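Local coordinates for GTPase activator-like protein (Chaetomium thermophilum, PDB 5HIU) that probably acts as a GTPase activator of the TSC2 (tuberin) family, this chain being its all-helical N-terminal part, at residues 34-37 with 38-41; 140-143 with 144-148. All blocks are in the same frame, centred on the assembly; numbering follows the deposited sequence.

Contact 1 of 2, residues 34-37 with 38-41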
loop_
_atom_site.group_PDB
_atom_site.type_symbol
_atom_site.label_atom_id
_atom_site.label_comp_id
_atom_site.label_asym_id
_atom_site.label_seq_id
_atom_site.Cartn_x
_atom_site.Cartn_y
_atom_site.Cartn_z
ATOM N N GLY A 34 -4.496 -3.869 48.456
ATOM C CA GLY A 34 -5.746 -3.165 48.754
ATOM C C GLY A 34 -6.947 -3.934 48.236
ATOM O O GLY A 34 -6.799 -4.853 47.423
ATOM N N HIS A 35 -8.137 -3.591 48.720
ATOM C CA HIS A 35 -9.360 -4.073 48.088
ATOM C C HIS A 35 -9.413 -3.414 46.717
ATOM O O HIS A 35 -8.862 -2.336 46.522
ATOM C CB HIS A 35 -10.594 -3.708 48.894
ATOM C CG HIS A 35 -10.575 -4.215 50.304
ATOM N ND1 HIS A 35 -10.520 -5.558 50.612
ATOM C CD2 HIS A 35 -10.629 -3.558 51.488
ATOM C CE1 HIS A 35 -10.528 -5.708 51.925
ATOM N NE2 HIS A 35 -10.593 -4.510 52.479
ATOM N N LEU A 36 -10.076 -4.044 45.761
ATOM C CA LEU A 36 -9.964 -3.610 44.379
ATOM C C LEU A 36 -10.098 -2.100 44.202
ATOM O O LEU A 36 -9.321 -1.491 43.473
ATOM C CB LEU A 36 -10.975 -4.331 43.495
ATOM C CG LEU A 36 -10.822 -4.016 42.008
ATOM C CD1 LEU A 36 -9.364 -4.099 41.573
ATOM C CD2 LEU A 36 -11.661 -4.955 41.154
ATOM N N SER A 37 -11.070 -1.490 44.867
ATOM C CA SER A 37 -11.267 -0.055 44.719
ATOM C C SER A 37 -10.039 0.704 45.219
ATOM O O SER A 37 -9.764 1.811 44.780
ATOM C CB SER A 37 -12.518 0.421 45.464
ATOM O OG SER A 37 -12.261 0.618 46.854
ATOM N N GLU A 38 -9.321 0.119 46.164
ATOM C CA GLU A 38 -8.129 0.751 46.714
ATOM C C GLU A 38 -7.024 0.651 45.691
ATOM O O GLU A 38 -6.271 1.604 45.501
ATOM C CB GLU A 38 -7.703 0.092 48.029
ATOM C CG GLU A 38 -8.822 0.021 49.057
ATOM C CD GLU A 38 -8.362 -0.434 50.432
ATOM O OE1 GLU A 38 -7.787 -1.538 50.540
ATOM O OE2 GLU A 38 -8.607 0.306 51.409
ATOM N N ARG A 39 -6.958 -0.503 45.028
ATOM C CA ARG A 39 -5.961 -0.762 43.991
ATOM C C ARG A 39 -6.122 0.215 42.839
ATOM O O ARG A 39 -5.134 0.720 42.310
ATOM C CB ARG A 39 -6.075 -2.194 43.461
ATOM C CG ARG A 39 -5.940 -3.286 44.525
ATOM C CD ARG A 39 -5.975 -4.651 43.866
ATOM N NE ARG A 39 -4.723 -4.887 43.155
ATOM C CZ ARG A 39 -4.579 -5.679 42.092
ATOM N NH1 ARG A 39 -5.625 -6.329 41.582
ATOM N NH2 ARG A 39 -3.375 -5.817 41.527
ATOM N N VAL A 40 -7.368 0.498 42.481
ATOM C CA VAL A 40 -7.662 1.424 41.405
ATOM C C VAL A 40 -7.116 2.813 41.739
ATOM O O VAL A 40 -6.440 3.457 40.931
ATOM C CB VAL A 40 -9.176 1.474 41.116
ATOM C CG1 VAL A 40 -9.508 2.591 40.137
ATOM C CG2 VAL A 40 -9.631 0.138 40.542
ATOM N N LEU A 41 -7.395 3.266 42.943
ATOM C CA LEU A 41 -6.925 4.575 43.388
ATOM C C LEU A 41 -5.387 4.619 43.480
ATOM O O LEU A 41 -4.769 5.618 43.146
ATOM C CB LEU A 41 -7.558 4.923 44.742
ATOM C CG LEU A 41 -7.219 6.294 45.300
ATOM C CD1 LEU A 41 -7.896 7.356 44.465
ATOM C CD2 LEU A 41 -7.627 6.404 46.766
#

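Contact 2 of 2, residues 140-143 with 144-148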
loop_
_atom_site.group_PDB
_atom_site.type_symbol
_atom_site.label_atom_id
_atom_site.label_comp_id
_atom_site.label_asym_id
_atom_site.label_seq_id
_atom_site.Cartn_x
_atom_site.Cartn_y
_atom_site.Cartn_z
ATOM N N PHE A 140 6.306 -9.072 14.696
ATOM C CA PHE A 140 5.653 -8.991 13.366
ATOM C C PHE A 140 4.384 -9.829 13.224
ATOM O O PHE A 140 3.383 -9.361 12.655
ATOM C CB PHE A 140 6.636 -9.326 12.233
ATOM C CG PHE A 140 7.509 -8.173 11.854
ATOM C CD1 PHE A 140 7.044 -7.191 10.996
ATOM C CD2 PHE A 140 8.768 -8.038 12.388
ATOM C CE1 PHE A 140 7.839 -6.103 10.667
ATOM C CE2 PHE A 140 9.564 -6.953 12.064
ATOM C CZ PHE A 140 9.100 -5.981 11.200
ATOM N N PRO A 141 4.417 -11.069 13.728
ATOM C CA PRO A 141 3.193 -11.842 13.787
ATOM C C PRO A 141 2.106 -11.175 14.605
ATOM O O PRO A 141 0.923 -11.339 14.298
ATOM C CB PRO A 141 3.636 -13.136 14.469
ATOM C CG PRO A 141 5.052 -13.303 14.033
ATOM C CD PRO A 141 5.604 -11.902 14.014
ATOM N N LEU A 142 2.503 -10.448 15.649
ATOM C CA LEU A 142 1.546 -9.746 16.463
ATOM C C LEU A 142 0.919 -8.610 15.668
ATOM O O LEU A 142 -0.315 -8.462 15.673
ATOM C CB LEU A 142 2.184 -9.204 17.727
ATOM C CG LEU A 142 1.173 -8.339 18.490
ATOM C CD1 LEU A 142 0.263 -9.224 19.310
ATOM C CD2 LEU A 142 1.856 -7.278 19.343
ATOM N N LEU A 143 1.749 -7.813 14.989
ATOM C CA LEU A 143 1.232 -6.695 14.175
ATOM C C LEU A 143 0.256 -7.189 13.125
ATOM O O LEU A 143 -0.797 -6.593 12.894
ATOM C CB LEU A 143 2.349 -5.946 13.461
ATOM C CG LEU A 143 3.369 -5.259 14.361
ATOM C CD1 LEU A 143 4.506 -4.733 13.508
ATOM C CD2 LEU A 143 2.765 -4.153 15.207
ATOM N N THR A 144 0.618 -8.281 12.475
ATOM C CA THR A 144 -0.232 -8.843 11.452
ATOM C C THR A 144 -1.560 -9.256 12.044
ATOM O O THR A 144 -2.603 -9.081 11.435
ATOM C CB THR A 144 0.454 -10.041 10.792
ATOM O OG1 THR A 144 1.653 -9.579 10.146
ATOM C CG2 THR A 144 -0.484 -10.727 9.781
ATOM N N LEU A 145 -1.522 -9.807 13.240
ATOM C CA LEU A 145 -2.743 -10.216 13.911
ATOM C C LEU A 145 -3.615 -8.982 14.153
ATOM O O LEU A 145 -4.762 -8.896 13.723
ATOM C CB LEU A 145 -2.376 -10.899 15.216
ATOM C CG LEU A 145 -3.489 -11.448 16.101
ATOM C CD1 LEU A 145 -4.630 -12.043 15.284
ATOM C CD2 LEU A 145 -2.872 -12.469 17.058
ATOM N N TRP A 146 -3.021 -8.001 14.802
ATOM C CA TRP A 146 -3.699 -6.763 15.116
ATOM C C TRP A 146 -4.263 -6.014 13.899
ATOM O O TRP A 146 -5.260 -5.310 14.021
ATOM C CB TRP A 146 -2.715 -5.868 15.868
ATOM C CG TRP A 146 -2.559 -6.232 17.292
ATOM C CD1 TRP A 146 -3.057 -7.331 17.931
ATOM C CD2 TRP A 146 -1.857 -5.485 18.269
ATOM N NE1 TRP A 146 -2.704 -7.299 19.252
ATOM C CE2 TRP A 146 -1.972 -6.171 19.482
ATOM C CE3 TRP A 146 -1.150 -4.290 18.234
ATOM C CZ2 TRP A 146 -1.395 -5.718 20.642
ATOM C CZ3 TRP A 146 -0.573 -3.840 19.385
ATOM C CH2 TRP A 146 -0.708 -4.546 20.583
ATOM N N LEU A 147 -3.616 -6.142 12.744
ATOM C CA LEU A 147 -4.109 -5.512 11.533
ATOM C C LEU A 147 -5.465 -6.069 11.189
ATOM O O LEU A 147 -6.388 -5.328 10.854
ATOM C CB LEU A 147 -3.190 -5.789 10.344
ATOM C CG LEU A 147 -2.232 -4.699 9.916
ATOM C CD1 LEU A 147 -1.434 -5.229 8.734
ATOM C CD2 LEU A 147 -2.974 -3.437 9.537
ATOM N N ASN A 148 -5.556 -7.398 11.230
ATOM C CA ASN A 148 -6.795 -8.077 10.926
ATOM C C ASN A 148 -7.848 -7.557 11.899
ATOM O O ASN A 148 -8.863 -7.014 11.486
ATOM C CB ASN A 148 -6.598 -9.582 11.048
ATOM C CG ASN A 148 -7.786 -10.392 10.539
ATOM O OD1 ASN A 148 -8.408 -10.077 9.532
ATOM N ND2 ASN A 148 -8.077 -11.465 11.228
#

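Contact 1 of 2, residues 34-37 with 38-41
Glu38 folds its carboxylate back onto the backbone N-H of His35, forming the Glu38-to-His35 half of a capping box, from the N3 side chain to the N-cap N-H, at the start of helix 36-52. The bond from His35 N to Glu38 OE1 is 2.8 Å long and fairly straight (155°), and it meets the oxygen on its anti side, 22° out of the carboxylate plane. Glutamate suits this place because it has the length and the acceptor to reach the N-H three residues back, with CG anti to the carbonyl carbon (chi1 -53°) and the chain extended beyond it. A negative charge here would also be expected to suit the positive end of the helix dipole. The imidazole lies alongside the carboxylate and points the same way, with His35 CD2 3.6 Å from Glu38 OE1. Gly34 CA is 3.2 Å from Glu38 OE1; a CB on Gly34 would run into Glu38 CB, so a residue without one suits the place.

The His35 carbonyl starts the helical bonding, its oxygen accepting from Arg39 N at 3.0 Å. Leu36 O takes Val40 N at 3.0 Å, while the next bond, Leu41 N to Ser37 O, is weak. The aliphatic part of Arg39 runs back along the turn, its CG 3.4 Å from Gly34 O and its CD 4.1 Å from Leu36 CD1.

Further out, Leu36, Arg39 and Val40 all touch Met68. Arg39 ties the new helix to its surroundings: NE donates to Leu31 O, at the end of helix 22-33, and NH1 forms a salt bridge with Asp67 OD1.

Contact 2 of 2, residues 140-143 with 144-148
Leu142 lays its branched end over one face of the Trp146 indole, one helical turn further on, in a CH-pi contact along helix 139-163. The CD2 methyl stands over the six-membered ring, 3.9 Å from its centroid and 12° off the ring normal, while CD1 covers the pyrrole side, 3.5 Å from Trp146 NE1 and 3.8 Å from CE2. The leucine end is thus shared between both rings. Leu142 reaches there because its CG is anti to the backbone N (chi1 174°), which swings the isopropyl end down the helix toward the tryptophan although its CB starts out pointing away. A leucine suits the spot: its two methyls spread over both rings of the indole.

Of the polar contacts, the distinctive one belongs to Thr144. Its hydroxyl donates to Phe140 O over 3.1 Å, as threonines in helices often do to the carbonyl four residues earlier. The backbone Thr144 N uses the same oxygen at 3.0 Å, coming from the opposite face of the carbonyl plane, so two donors grip one acceptor. Backbone bonds carry the helix on, with Trp146 N donating to Leu142 O at 2.9 Å and a nearly straight 176°. Pro141, which has no N-H to give, is well placed in the first turn, and its carbonyl still accepts from Leu145 N.

Apolar side chains join this turn to the rest of the solenoid. Leu142 and Trp146 pack against Leu122 of helix 115-126, where the indole also meets Phe115 edge-to-face, and Leu142 reaches Phe103 of helix 96-107. Phe140, Leu143 and Leu147 turn instead to helix 179-198, with Phe140 and Leu147 also touching helix 204-219.

In the fold
Both contacts are local, made between residues three to five apart near the start of a helix, but they belong to different helices of an all-alpha solenoid: helix 36-52 near the N-terminal end for contact 1, helix 139-163 for contact 2. The centre of contact 1, which contains no buried residue, lies about 46 Å from the centre of the chain; that of contact 2, half of whose touching residues are buried, about 16 Å. Their centres are about 34 Å apart. Chemistry follows place: at the surface a carboxylate caps the helix start and a guanidinium ties it to the preceding helix and to Asp67, whereas deeper inside aromatic and branched aliphatic groups meet the neighbouring helices 96-107, 115-126, 179-198 and 204-219.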